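Local coordinates for autoinducer 2-binding protein LsrB (Clostridium saccharobutylicum DSM 13864, PDB 6DSP) that binds the quorum-sensing signal autoinducer-2 in the cleft between its two lobes, as a receptor of the bacterial solute-binding protein 2 family, at residues I27-L30 with F35-S38; G42-S47 with F52-E57; A65-V70 with S85-A90; D94-A99 with V104-W109. All coordinates share one frame; numbering follows the deposited sequence.

Interaction 1. Residues I27-L30 with F35-S38. With PAV ((2R,4S)-2-methyl-2,3,3,4-tetrahydroxytetrahydrofuran), chain C.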
loop_
_atom_site.group_PDB
_atom_site.type_symbol
_atom_site.label_atom_id
_atom_site.label_comp_id
_atom_site.label_asym_id
_atom_site.label_seq_id
_atom_site.Cartn_x
_atom_site.Cartn_y
_atom_site.Cartn_z
ATOM N N ILE A 27 -10.390 -8.718 2.664
ATOM C CA ILE A 27 -9.308 -9.189 3.525
ATOM C C ILE A 27 -8.150 -8.193 3.476
ATOM O O ILE A 27 -7.574 -7.962 2.402
ATOM C CB ILE A 27 -8.817 -10.593 3.133
ATOM C CG1 ILE A 27 -9.994 -11.584 3.111
ATOM C CG2 ILE A 27 -7.697 -11.036 4.097
ATOM C CD1 ILE A 27 -9.635 -12.977 2.617
ATOM N N PRO A 28 -7.774 -7.597 4.612
ATOM C CA PRO A 28 -6.654 -6.669 4.665
ATOM C C PRO A 28 -5.362 -7.425 4.966
ATOM O O PRO A 28 -5.377 -8.610 5.299
ATOM C CB PRO A 28 -7.020 -5.813 5.883
ATOM C CG PRO A 28 -7.645 -6.824 6.843
ATOM C CD PRO A 28 -8.454 -7.716 5.932
ATOM N N LYS A 29 -4.233 -6.716 4.847
ATOM C CA LYS A 29 -2.983 -7.330 5.303
ATOM C C LYS A 29 -3.019 -7.609 6.800
ATOM O O LYS A 29 -2.430 -8.600 7.257
ATOM C CB LYS A 29 -1.784 -6.435 4.976
ATOM C CG LYS A 29 -1.422 -6.372 3.534
ATOM C CD LYS A 29 -0.145 -5.521 3.339
ATOM C CE LYS A 29 0.255 -5.346 1.891
ATOM N NZ LYS A 29 1.397 -4.380 1.824
ATOM N N LEU A 30 -3.674 -6.745 7.569
ATOM C CA LEU A 30 -3.978 -6.955 8.975
ATOM C C LEU A 30 -5.080 -5.983 9.351
ATOM O O LEU A 30 -5.252 -4.939 8.700
ATOM C CB LEU A 30 -2.748 -6.719 9.871
ATOM C CG LEU A 30 -2.224 -5.291 10.088
ATOM C CD1 LEU A 30 -1.111 -5.296 11.134
ATOM C CD2 LEU A 30 -1.706 -4.678 8.780
ATOM N N PHE A 35 -4.751 2.311 7.794
ATOM C CA PHE A 35 -4.950 2.210 6.349
ATOM C C PHE A 35 -6.080 1.239 6.043
ATOM O O PHE A 35 -6.964 1.520 5.208
ATOM C CB PHE A 35 -3.658 1.718 5.697
ATOM C CG PHE A 35 -3.759 1.521 4.212
ATOM C CD1 PHE A 35 -3.606 2.581 3.310
ATOM C CD2 PHE A 35 -4.076 0.269 3.716
ATOM C CE1 PHE A 35 -3.710 2.381 1.934
ATOM C CE2 PHE A 35 -4.180 0.047 2.340
ATOM C CZ PHE A 35 -4.016 1.118 1.453
ATOM N N PHE A 36 -6.055 0.080 6.697
ATOM C CA PHE A 36 -7.015 -0.979 6.412
ATOM C C PHE A 36 -8.363 -0.685 7.027
ATOM O O PHE A 36 -9.401 -0.974 6.417
ATOM C CB PHE A 36 -6.423 -2.318 6.852
ATOM C CG PHE A 36 -5.236 -2.671 6.015
ATOM C CD1 PHE A 36 -5.422 -3.097 4.700
ATOM C CD2 PHE A 36 -3.938 -2.497 6.454
ATOM C CE1 PHE A 36 -4.350 -3.337 3.854
ATOM C CE2 PHE A 36 -2.858 -2.757 5.584
ATOM C CZ PHE A 36 -3.089 -3.200 4.293
ATOM N N GLU A 37 -8.377 -0.071 8.207
ATOM C CA GLU A 37 -9.652 0.312 8.795
ATOM C C GLU A 37 -10.342 1.365 7.953
ATOM O O GLU A 37 -11.556 1.305 7.746
ATOM C CB GLU A 37 -9.433 0.782 10.228
ATOM C CG GLU A 37 -8.926 -0.353 11.133
ATOM C CD GLU A 37 -9.881 -1.568 11.200
ATOM O OE1 GLU A 37 -11.130 -1.386 11.325
ATOM O OE2 GLU A 37 -9.372 -2.726 11.117
ATOM N N SER A 38 -9.584 2.351 7.445
ATOM C CA SER A 38 -10.176 3.373 6.584
ATOM C C SER A 38 -10.624 2.790 5.251
ATOM O O SER A 38 -11.677 3.177 4.712
ATOM C CB SER A 38 -9.189 4.513 6.399
ATOM O OG SER A 38 -9.165 5.331 7.560
HETATM O O2 PAV C . 2.135 1.598 2.102
HETATM C C2 PAV C . 0.899 0.947 2.465
HETATM C C1 PAV C . -0.227 1.950 2.799
HETATM O O5 PAV C . 1.209 0.322 3.831
HETATM C C5 PAV C . 0.354 -0.725 3.990
HETATM C C4 PAV C . -0.365 -0.953 2.647
HETATM O O4 PAV C . -0.401 -2.341 2.329
HETATM C C3 PAV C . 0.482 -0.101 1.696
HETATM O O3 PAV C . -0.296 0.358 0.624
HETATM O O13 PAV C . 1.595 -0.840 1.244
#
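The ring of Phe36 overlaps the backbone of Pro28, Lys29 and Leu30, the turn that leaves strand 23-27 of a periplasmic binding protein fold and leads into helix 34-50, at the wall of the ligand pocket. Over one face of this ring sits the amide nitrogen of Lys29, displaced toward the rim; Lys29 N is 3.5 Å from Phe36 CE1. Phe35 holds the opposite face, its CD2 above the middle of the Phe36 ring, so the phenyl group is clamped between loop and helix. Pro28 comes in obliquely, its CB 3.4 Å from Phe36 CD1, and Leu30 crosses the aromatic side chain at about a right angle, bringing CD2 to 3.9 Å from Phe36 CD2.

Lys29 starts beside its own backbone N (chi1 -72°) and then runs fully extended past the ring, with CB 3.6 Å from Phe36 CZ. That straight course carries the ammonium group to the ligand PAV, where it also forms a salt bridge with Asp167. Around the bound sugar-like ring, Phe35 offers a face to the methyl carbon C1, 3.5 Å from Phe35 CD1, while Phe36 turns its edge to hydroxyl O4. The same O4 accepts a 2.8 Å hydrogen bond from Lys29 NZ.

Interaction 2. Residues G42-S47 with F52-E57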
loop_
_atom_site.group_PDB
_atom_site.type_symbol
_atom_site.label_atom_id
_atom_site.label_comp_id
_atom_site.label_asym_id
_atom_site.label_seq_id
_atom_site.Cartn_x
_atom_site.Cartn_y
_atom_site.Cartn_z
ATOM N N GLY A 42 -14.643 2.736 3.769
ATOM C CA GLY A 42 -15.102 3.046 2.423
ATOM C C GLY A 42 -15.833 1.890 1.772
ATOM O O GLY A 42 -16.917 2.073 1.187
ATOM N N ALA A 43 -15.294 0.678 1.903
ATOM C CA ALA A 43 -15.983 -0.466 1.317
ATOM C C ALA A 43 -17.371 -0.638 1.912
ATOM O O ALA A 43 -18.322 -0.964 1.191
ATOM C CB ALA A 43 -15.146 -1.726 1.517
ATOM N N GLN A 44 -17.514 -0.417 3.220
ATOM C CA GLN A 44 -18.830 -0.553 3.837
ATOM C C GLN A 44 -19.786 0.519 3.325
ATOM O O GLN A 44 -20.944 0.227 2.993
ATOM C CB GLN A 44 -18.726 -0.480 5.365
ATOM C CG GLN A 44 -17.954 -1.604 6.016
ATOM C CD GLN A 44 -18.488 -2.985 5.636
ATOM O OE1 GLN A 44 -19.711 -3.204 5.588
ATOM N NE2 GLN A 44 -17.593 -3.929 5.425
ATOM N N LYS A 45 -19.333 1.785 3.285
ATOM C CA LYS A 45 -20.203 2.869 2.845
ATOM C C LYS A 45 -20.711 2.636 1.426
ATOM O O LYS A 45 -21.914 2.755 1.154
ATOM C CB LYS A 45 -19.464 4.196 2.948
ATOM C CG LYS A 45 -20.298 5.369 2.451
ATOM C CD LYS A 45 -19.479 6.652 2.450
ATOM C CE LYS A 45 -19.035 7.014 1.039
ATOM N NZ LYS A 45 -20.214 7.201 0.136
ATOM N N TYR A 46 -19.816 2.297 0.505
ATOM C CA TYR A 46 -20.235 2.156 -0.881
ATOM C C TYR A 46 -21.054 0.891 -1.097
ATOM O O TYR A 46 -22.046 0.909 -1.836
ATOM C CB TYR A 46 -19.020 2.189 -1.814
ATOM C CG TYR A 46 -18.469 3.563 -2.082
ATOM C CD1 TYR A 46 -18.947 4.317 -3.146
ATOM C CD2 TYR A 46 -17.485 4.110 -1.272
ATOM C CE1 TYR A 46 -18.448 5.599 -3.400
ATOM C CE2 TYR A 46 -16.987 5.371 -1.508
ATOM C CZ TYR A 46 -17.458 6.116 -2.578
ATOM O OH TYR A 46 -16.936 7.371 -2.794
ATOM N N SER A 47 -20.670 -0.223 -0.476
ATOM C CA SER A 47 -21.437 -1.445 -0.705
ATOM C C SER A 47 -22.855 -1.314 -0.180
ATOM O O SER A 47 -23.770 -1.915 -0.740
ATOM C CB SER A 47 -20.739 -2.657 -0.085
ATOM O OG SER A 47 -20.605 -2.527 1.320
ATOM N N PHE A 52 -24.878 -4.824 -1.817
ATOM C CA PHE A 52 -24.299 -6.123 -1.511
ATOM C C PHE A 52 -23.526 -6.006 -0.208
ATOM O O PHE A 52 -23.268 -4.910 0.285
ATOM C CB PHE A 52 -23.439 -6.659 -2.670
ATOM C CG PHE A 52 -22.197 -5.858 -2.948
ATOM C CD1 PHE A 52 -22.204 -4.828 -3.885
ATOM C CD2 PHE A 52 -21.000 -6.156 -2.293
ATOM C CE1 PHE A 52 -21.043 -4.089 -4.155
ATOM C CE2 PHE A 52 -19.827 -5.442 -2.566
ATOM C CZ PHE A 52 -19.842 -4.400 -3.505
ATOM N N LYS A 53 -23.177 -7.151 0.353
ATOM C CA LYS A 53 -22.505 -7.223 1.638
ATOM C C LYS A 53 -20.997 -7.348 1.459
ATOM O O LYS A 53 -20.512 -8.142 0.647
ATOM C CB LYS A 53 -22.984 -8.448 2.414
ATOM C CG LYS A 53 -22.398 -8.546 3.795
ATOM C CD LYS A 53 -22.810 -7.333 4.609
ATOM C CE LYS A 53 -22.102 -7.263 5.960
ATOM N NZ LYS A 53 -22.684 -6.156 6.765
ATOM N N VAL A 54 -20.254 -6.596 2.264
ATOM C CA VAL A 54 -18.816 -6.762 2.394
ATOM C C VAL A 54 -18.538 -7.248 3.805
ATOM O O VAL A 54 -18.842 -6.550 4.780
ATOM C CB VAL A 54 -18.078 -5.449 2.118
ATOM C CG1 VAL A 54 -16.583 -5.611 2.468
ATOM C CG2 VAL A 54 -18.255 -5.066 0.656
ATOM N N ASP A 55 -17.993 -8.458 3.913
ATOM C CA ASP A 55 -17.600 -9.047 5.183
ATOM C C ASP A 55 -16.104 -8.809 5.386
ATOM O O ASP A 55 -15.278 -9.465 4.754
ATOM C CB ASP A 55 -17.951 -10.535 5.193
ATOM C CG ASP A 55 -17.554 -11.235 6.492
ATOM O OD1 ASP A 55 -17.201 -10.560 7.475
ATOM O OD2 ASP A 55 -17.615 -12.474 6.514
ATOM N N TYR A 56 -15.769 -7.874 6.273
ATOM C CA TYR A 56 -14.374 -7.552 6.552
ATOM C C TYR A 56 -13.796 -8.606 7.491
ATOM O O TYR A 56 -14.285 -8.782 8.619
ATOM C CB TYR A 56 -14.335 -6.172 7.204
ATOM C CG TYR A 56 -12.982 -5.623 7.568
ATOM C CD1 TYR A 56 -11.961 -5.530 6.620
ATOM C CD2 TYR A 56 -12.739 -5.103 8.839
ATOM C CE1 TYR A 56 -10.735 -4.948 6.943
ATOM C CE2 TYR A 56 -11.556 -4.525 9.172
ATOM C CZ TYR A 56 -10.539 -4.445 8.226
ATOM O OH TYR A 56 -9.320 -3.884 8.557
ATOM N N GLU A 57 -12.761 -9.312 7.046
ATOM C CA GLU A 57 -12.194 -10.410 7.821
ATOM C C GLU A 57 -10.678 -10.376 7.702
ATOM O O GLU A 57 -10.156 -10.393 6.585
ATOM C CB GLU A 57 -12.715 -11.758 7.313
ATOM C CG GLU A 57 -14.226 -11.931 7.506
ATOM C CD GLU A 57 -14.673 -11.959 8.969
ATOM O OE1 GLU A 57 -13.845 -12.245 9.846
ATOM O OE2 GLU A 57 -15.851 -11.660 9.237
#
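Helix 34-50 lies here against strand 53-56, the edge strand of its sheet, and the two segments run almost antiparallel, at 163° with their axes 8.1 Å apart. Val54 points toward the helix. Its CG2 lies 3.5 Å from both CB and OG of Ser47, and its CG1 lies 3.5 Å from Gln44 NE2 and 4.3 Å from Ala43 CB.

Gln44 is bent at chi2 (-55°), which brings its amide to the strand. NE2 donates to Val54 O at 3.0 Å in a nearly straight bond; the acceptor lies in the amide plane, whereas the donor stands above the plane of the carbonyl. A second bond from NE2 goes to Asn40 one turn earlier, so the amide spans helix and strand and its rotation is fixed. This is the second half of a beta-alpha-beta unit, in which helix 34-50 returns the chain from strand 23-27 to the parallel neighbour 53-56.

At the turn from helix 34-50 into strand 53-56, Phe52 N donates a 3.3 Å hydrogen bond to Ser47 O. Ser47 CB sits over one face of the Phe52 ring, 4.0 Å from its centroid, in a CH-pi contact, and Tyr285 stacks on the same aromatic side chain. The serine hydroxyl turns back into its helix, where Ser47 OG donates a 2.8 Å hydrogen bond to Ala43 O. That carbonyl also receives Ser47 N, and the two donors approach it from opposite faces of its plane.

Interaction 3. Residues A65-V70 with S85-A90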
loop_
_atom_site.group_PDB
_atom_site.type_symbol
_atom_site.label_atom_id
_atom_site.label_comp_id
_atom_site.label_asym_id
_atom_site.label_seq_id
_atom_site.Cartn_x
_atom_site.Cartn_y
_atom_site.Cartn_z
ATOM N N ALA A 65 0.213 -17.146 6.732
ATOM C CA ALA A 65 -0.527 -18.275 7.297
ATOM C C ALA A 65 -1.886 -17.813 7.838
ATOM O O ALA A 65 -2.904 -18.504 7.671
ATOM C CB ALA A 65 0.300 -18.950 8.391
ATOM N N SER A 66 -1.930 -16.655 8.486
ATOM C CA SER A 66 -3.210 -16.152 8.944
ATOM C C SER A 66 -4.125 -15.858 7.777
ATOM O O SER A 66 -5.326 -16.160 7.832
ATOM C CB SER A 66 -3.042 -14.902 9.748
ATOM O OG SER A 66 -4.312 -14.446 10.118
ATOM N N GLN A 67 -3.592 -15.250 6.706
ATOM C CA GLN A 67 -4.457 -14.934 5.565
ATOM C C GLN A 67 -5.000 -16.202 4.915
ATOM O O GLN A 67 -6.179 -16.236 4.522
ATOM C CB GLN A 67 -3.752 -14.058 4.528
ATOM C CG GLN A 67 -3.417 -12.678 5.069
ATOM C CD GLN A 67 -3.016 -11.741 3.946
ATOM O OE1 GLN A 67 -2.170 -12.090 3.101
ATOM N NE2 GLN A 67 -3.621 -10.576 3.896
ATOM N N VAL A 68 -4.183 -17.279 4.844
ATOM C CA VAL A 68 -4.689 -18.546 4.328
ATOM C C VAL A 68 -5.873 -19.007 5.170
ATOM O O VAL A 68 -6.878 -19.478 4.628
ATOM C CB VAL A 68 -3.566 -19.599 4.315
ATOM C CG1 VAL A 68 -4.138 -20.983 4.062
ATOM C CG2 VAL A 68 -2.530 -19.253 3.246
ATOM N N SER A 69 -5.757 -18.897 6.506
ATOM C CA SER A 69 -6.857 -19.346 7.359
ATOM C C SER A 69 -8.099 -18.512 7.101
ATOM O O SER A 69 -9.217 -19.050 7.067
ATOM C CB SER A 69 -6.506 -19.221 8.839
ATOM O OG SER A 69 -7.665 -19.591 9.615
ATOM N N VAL A 70 -7.939 -17.194 6.931
ATOM C CA VAL A 70 -9.091 -16.337 6.663
ATOM C C VAL A 70 -9.736 -16.705 5.328
ATOM O O VAL A 70 -10.972 -16.801 5.221
ATOM C CB VAL A 70 -8.678 -14.849 6.686
ATOM C CG1 VAL A 70 -9.809 -13.961 6.212
ATOM C CG2 VAL A 70 -8.198 -14.420 8.078
ATOM N N SER A 85 -5.779 -8.060 0.022
ATOM C CA SER A 85 -4.455 -7.430 -0.044
ATOM C C SER A 85 -3.466 -8.379 0.630
ATOM O O SER A 85 -3.612 -8.701 1.821
ATOM C CB SER A 85 -4.434 -6.076 0.657
ATOM O OG SER A 85 -3.096 -5.592 0.610
ATOM N N SER A 86 -2.515 -8.866 -0.149
ATOM C CA SER A 86 -1.654 -9.969 0.266
ATOM C C SER A 86 -0.384 -9.503 0.977
ATOM O O SER A 86 0.304 -8.592 0.491
ATOM C CB SER A 86 -1.297 -10.754 -0.998
ATOM O OG SER A 86 -0.288 -11.685 -0.775
ATOM N N VAL A 87 -0.059 -10.159 2.106
ATOM C CA VAL A 87 1.218 -9.907 2.777
ATOM C C VAL A 87 2.377 -10.652 2.119
ATOM O O VAL A 87 3.532 -10.258 2.304
ATOM C CB VAL A 87 1.172 -10.217 4.276
ATOM C CG1 VAL A 87 0.101 -9.445 4.987
ATOM C CG2 VAL A 87 0.999 -11.658 4.515
ATOM N N ASP A 88 2.095 -11.729 1.395
ATOM C CA ASP A 88 3.092 -12.538 0.703
ATOM C C ASP A 88 2.350 -13.323 -0.359
ATOM O O ASP A 88 1.533 -14.214 -0.038
ATOM C CB ASP A 88 3.806 -13.516 1.632
ATOM C CG ASP A 88 4.824 -14.320 0.873
ATOM O OD1 ASP A 88 5.820 -13.745 0.412
ATOM O OD2 ASP A 88 4.620 -15.514 0.682
ATOM N N ALA A 89 2.641 -13.054 -1.617
ATOM C CA ALA A 89 1.850 -13.671 -2.677
ATOM C C ALA A 89 2.016 -15.176 -2.678
ATOM O O ALA A 89 1.038 -15.918 -2.799
ATOM C CB ALA A 89 2.246 -13.085 -4.032
ATOM N N ALA A 90 3.253 -15.662 -2.583
ATOM C CA ALA A 90 3.487 -17.087 -2.703
ATOM C C ALA A 90 2.727 -17.841 -1.631
ATOM O O ALA A 90 2.229 -18.941 -1.878
ATOM C CB ALA A 90 4.986 -17.388 -2.633
#
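With CG beside its backbone N (chi1 -65°) and the chain extended at chi2 (-167°), Gln67 reaches straight out of helix 64-76 and presents its amide to the backbone of Ser85 and Val87. The target is the loop between strand 81-84 and helix 89-101, at the C-terminal ends of the parallel strands, where the Rossmann-like lobe of a periplasmic binding protein builds its side of the ligand cleft.

The amide is used at both ends. Gln67 NE2 donates to Ser85 O at 2.8 Å, with the acceptor close to the amide plane, and OE1 accepts from Val87 N at 3.0 Å along an almost straight N-H...O line (173°). One flat group thus spans two residues of the loop, gripping a carbonyl and an amide much as a neighbouring strand would, and the pair of bonds settles which end of the amide is oxygen. NE2 has a further acceptor in Pro28 O, so the same side chain ties the loop after strand 23-27 to the one after 81-84.

The loop also borders the pocket. Ser85, whose side chain lies about 5 Å from the bound ligand between nearest atoms, bonds through its hydroxyl to Asp110, a pocket residue that is hydrogen-bonded to the ligand through OD2. Further along, Asp88 occupies the N-cap of helix 89-101, its OD2 accepting from Gly91 N. Val87 lies against the glutamine, its CG2 3.5 Å from Gln67 OE1.

Interaction 4. Residues D94-A99 with V104-W109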
loop_
_atom_site.group_PDB
_atom_site.type_symbol
_atom_site.label_atom_id
_atom_site.label_comp_id
_atom_site.label_asym_id
_atom_site.label_seq_id
_atom_site.Cartn_x
_atom_site.Cartn_y
_atom_site.Cartn_z
ATOM N N ASP A 94 -1.861 -21.207 -3.125
ATOM C CA ASP A 94 -2.641 -22.445 -3.070
ATOM C C ASP A 94 -4.041 -22.201 -2.513
ATOM O O ASP A 94 -5.032 -22.745 -3.032
ATOM C CB ASP A 94 -1.941 -23.499 -2.219
ATOM C CG ASP A 94 -0.651 -24.004 -2.831
ATOM O OD1 ASP A 94 -0.323 -23.725 -3.996
ATOM O OD2 ASP A 94 0.062 -24.716 -2.112
ATOM N N ALA A 95 -4.166 -21.367 -1.481
ATOM C CA ALA A 95 -5.487 -21.117 -0.925
ATOM C C ALA A 95 -6.380 -20.412 -1.944
ATOM O O ALA A 95 -7.594 -20.648 -1.981
ATOM C CB ALA A 95 -5.348 -20.265 0.332
ATOM N N LEU A 96 -5.809 -19.511 -2.762
ATOM C CA LEU A 96 -6.618 -18.805 -3.751
ATOM C C LEU A 96 -6.986 -19.708 -4.908
ATOM O O LEU A 96 -8.080 -19.567 -5.469
ATOM C CB LEU A 96 -5.869 -17.559 -4.243
ATOM C CG LEU A 96 -5.738 -16.451 -3.162
ATOM C CD1 LEU A 96 -4.926 -15.282 -3.720
ATOM C CD2 LEU A 96 -7.092 -15.956 -2.653
ATOM N N LYS A 97 -6.117 -20.646 -5.278
ATOM C CA LYS A 97 -6.515 -21.630 -6.286
ATOM C C LYS A 97 -7.670 -22.472 -5.769
ATOM O O LYS A 97 -8.627 -22.755 -6.499
ATOM C CB LYS A 97 -5.320 -22.506 -6.658
ATOM C CG LYS A 97 -4.244 -21.786 -7.467
ATOM C CD LYS A 97 -3.010 -22.684 -7.536
ATOM C CE LYS A 97 -2.270 -22.654 -8.853
ATOM N NZ LYS A 97 -1.591 -23.987 -8.999
ATOM N N ALA A 98 -7.589 -22.874 -4.496
ATOM C CA ALA A 98 -8.683 -23.677 -3.947
ATOM C C ALA A 98 -9.965 -22.855 -3.873
ATOM O O ALA A 98 -11.062 -23.374 -4.122
ATOM C CB ALA A 98 -8.282 -24.192 -2.577
ATOM N N ALA A 99 -9.857 -21.571 -3.550
ATOM C CA ALA A 99 -11.046 -20.724 -3.512
ATOM C C ALA A 99 -11.717 -20.687 -4.879
ATOM O O ALA A 99 -12.942 -20.858 -4.994
ATOM C CB ALA A 99 -10.699 -19.320 -3.016
ATOM N N VAL A 104 -15.438 -19.443 -5.946
ATOM C CA VAL A 104 -15.300 -18.097 -5.388
ATOM C C VAL A 104 -14.546 -17.213 -6.372
ATOM O O VAL A 104 -13.512 -17.611 -6.901
ATOM C CB VAL A 104 -14.562 -18.165 -4.041
ATOM C CG1 VAL A 104 -14.339 -16.802 -3.475
ATOM C CG2 VAL A 104 -15.389 -19.024 -3.059
ATOM N N THR A 105 -15.083 -16.025 -6.623
ATOM C CA THR A 105 -14.402 -15.033 -7.466
ATOM C C THR A 105 -13.287 -14.385 -6.653
ATOM O O THR A 105 -13.520 -13.927 -5.529
ATOM C CB THR A 105 -15.402 -13.954 -7.880
ATOM O OG1 THR A 105 -16.383 -14.549 -8.733
ATOM C CG2 THR A 105 -14.695 -12.787 -8.585
ATOM N N VAL A 106 -12.068 -14.416 -7.168
ATOM C CA VAL A 106 -10.900 -13.892 -6.462
ATOM C C VAL A 106 -10.438 -12.592 -7.118
ATOM O O VAL A 106 -10.141 -12.568 -8.323
ATOM C CB VAL A 106 -9.752 -14.916 -6.412
ATOM C CG1 VAL A 106 -8.531 -14.325 -5.729
ATOM C CG2 VAL A 106 -10.213 -16.227 -5.707
ATOM N N THR A 107 -10.375 -11.526 -6.327
ATOM C CA THR A 107 -9.783 -10.263 -6.762
ATOM C C THR A 107 -8.778 -9.812 -5.712
ATOM O O THR A 107 -8.785 -10.289 -4.565
ATOM C CB THR A 107 -10.832 -9.136 -6.947
ATOM O OG1 THR A 107 -11.463 -8.839 -5.696
ATOM C CG2 THR A 107 -11.887 -9.494 -8.015
ATOM N N THR A 108 -7.944 -8.830 -6.073
ATOM C CA THR A 108 -6.993 -8.268 -5.129
ATOM C C THR A 108 -7.102 -6.747 -5.100
ATOM O O THR A 108 -7.659 -6.120 -6.004
ATOM C CB THR A 108 -5.553 -8.690 -5.444
ATOM O OG1 THR A 108 -5.337 -8.483 -6.843
ATOM C CG2 THR A 108 -5.341 -10.171 -5.117
ATOM N N TRP A 109 -6.528 -6.149 -4.061
ATOM C CA TRP A 109 -6.369 -4.709 -3.984
ATOM C C TRP A 109 -5.107 -4.456 -3.189
ATOM O O TRP A 109 -4.719 -5.304 -2.371
ATOM C CB TRP A 109 -7.613 -4.079 -3.314
ATOM C CG TRP A 109 -7.704 -4.358 -1.827
ATOM C CD1 TRP A 109 -7.928 -5.582 -1.223
ATOM C CD2 TRP A 109 -7.482 -3.428 -0.770
ATOM N NE1 TRP A 109 -7.867 -5.439 0.165
ATOM C CE2 TRP A 109 -7.575 -4.133 0.465
ATOM C CE3 TRP A 109 -7.203 -2.061 -0.740
ATOM C CZ2 TRP A 109 -7.406 -3.506 1.705
ATOM C CZ3 TRP A 109 -7.042 -1.432 0.505
ATOM C CH2 TRP A 109 -7.165 -2.163 1.711
#
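At the turn from helix 89-101 into strand 105-109, the backbone is closed by one hydrogen bond, Val104 N to Ala99 O, 3.0 Å long with an N-H...O angle of 156°. The CA atoms of Ala99 and Val104 are 5.3 Å apart; one turn back along the helix, the CA of Leu96 and the CA of Val106 are 7.1 Å apart, and side chains bridge the gap.

Val106 directs both methyls at the helix. With CG1 anti to the backbone N (chi1 177°), that methyl meets Leu96 CD2 at 3.8 Å, while the other branch, CG2, lies 4.1 Å from Ala99 CB. The methyl of Ala99 is therefore shared, since Val104 CB also stands 4.2 Å from Ala99 CB. Val104 CB itself packs against the carbonyl oxygen that its own amide binds, 3.3 Å from Ala99 O.

Leu96 and Ala99 also touch helix 64-76, through Ile71 and Val75, which continues the apolar layer to the neighbouring helix. This is the helix-to-strand half of a beta-alpha-beta crossover, in which helix 89-101 packs on the sheet and links the parallel neighbours 81-84 and 105-109.

In the fold
From the N terminus, interaction 1 closes the short loop between strand 23-27 and helix 34-50, and interaction 2 follows on that same helix, closing its turn into strand 53-56; Glu37 and Tyr56 join the two. Interaction 3 is longer in reach, bridging helix 64-76 to the loop after strand 81-84, and interaction 4 closes the turn from helix 89-101 into strand 105-109. All four lie in series, none nested or crossed. Interaction 3 meets interaction 1 through Ile27 O and Ser85 N, 3.0 Å apart, and Trp109 of interaction 4 packs on Phe35 and Phe36. Interactions 2 and 4 pack helices on the sheet; interaction 1 holds pocket residues and interaction 3 lies beside them.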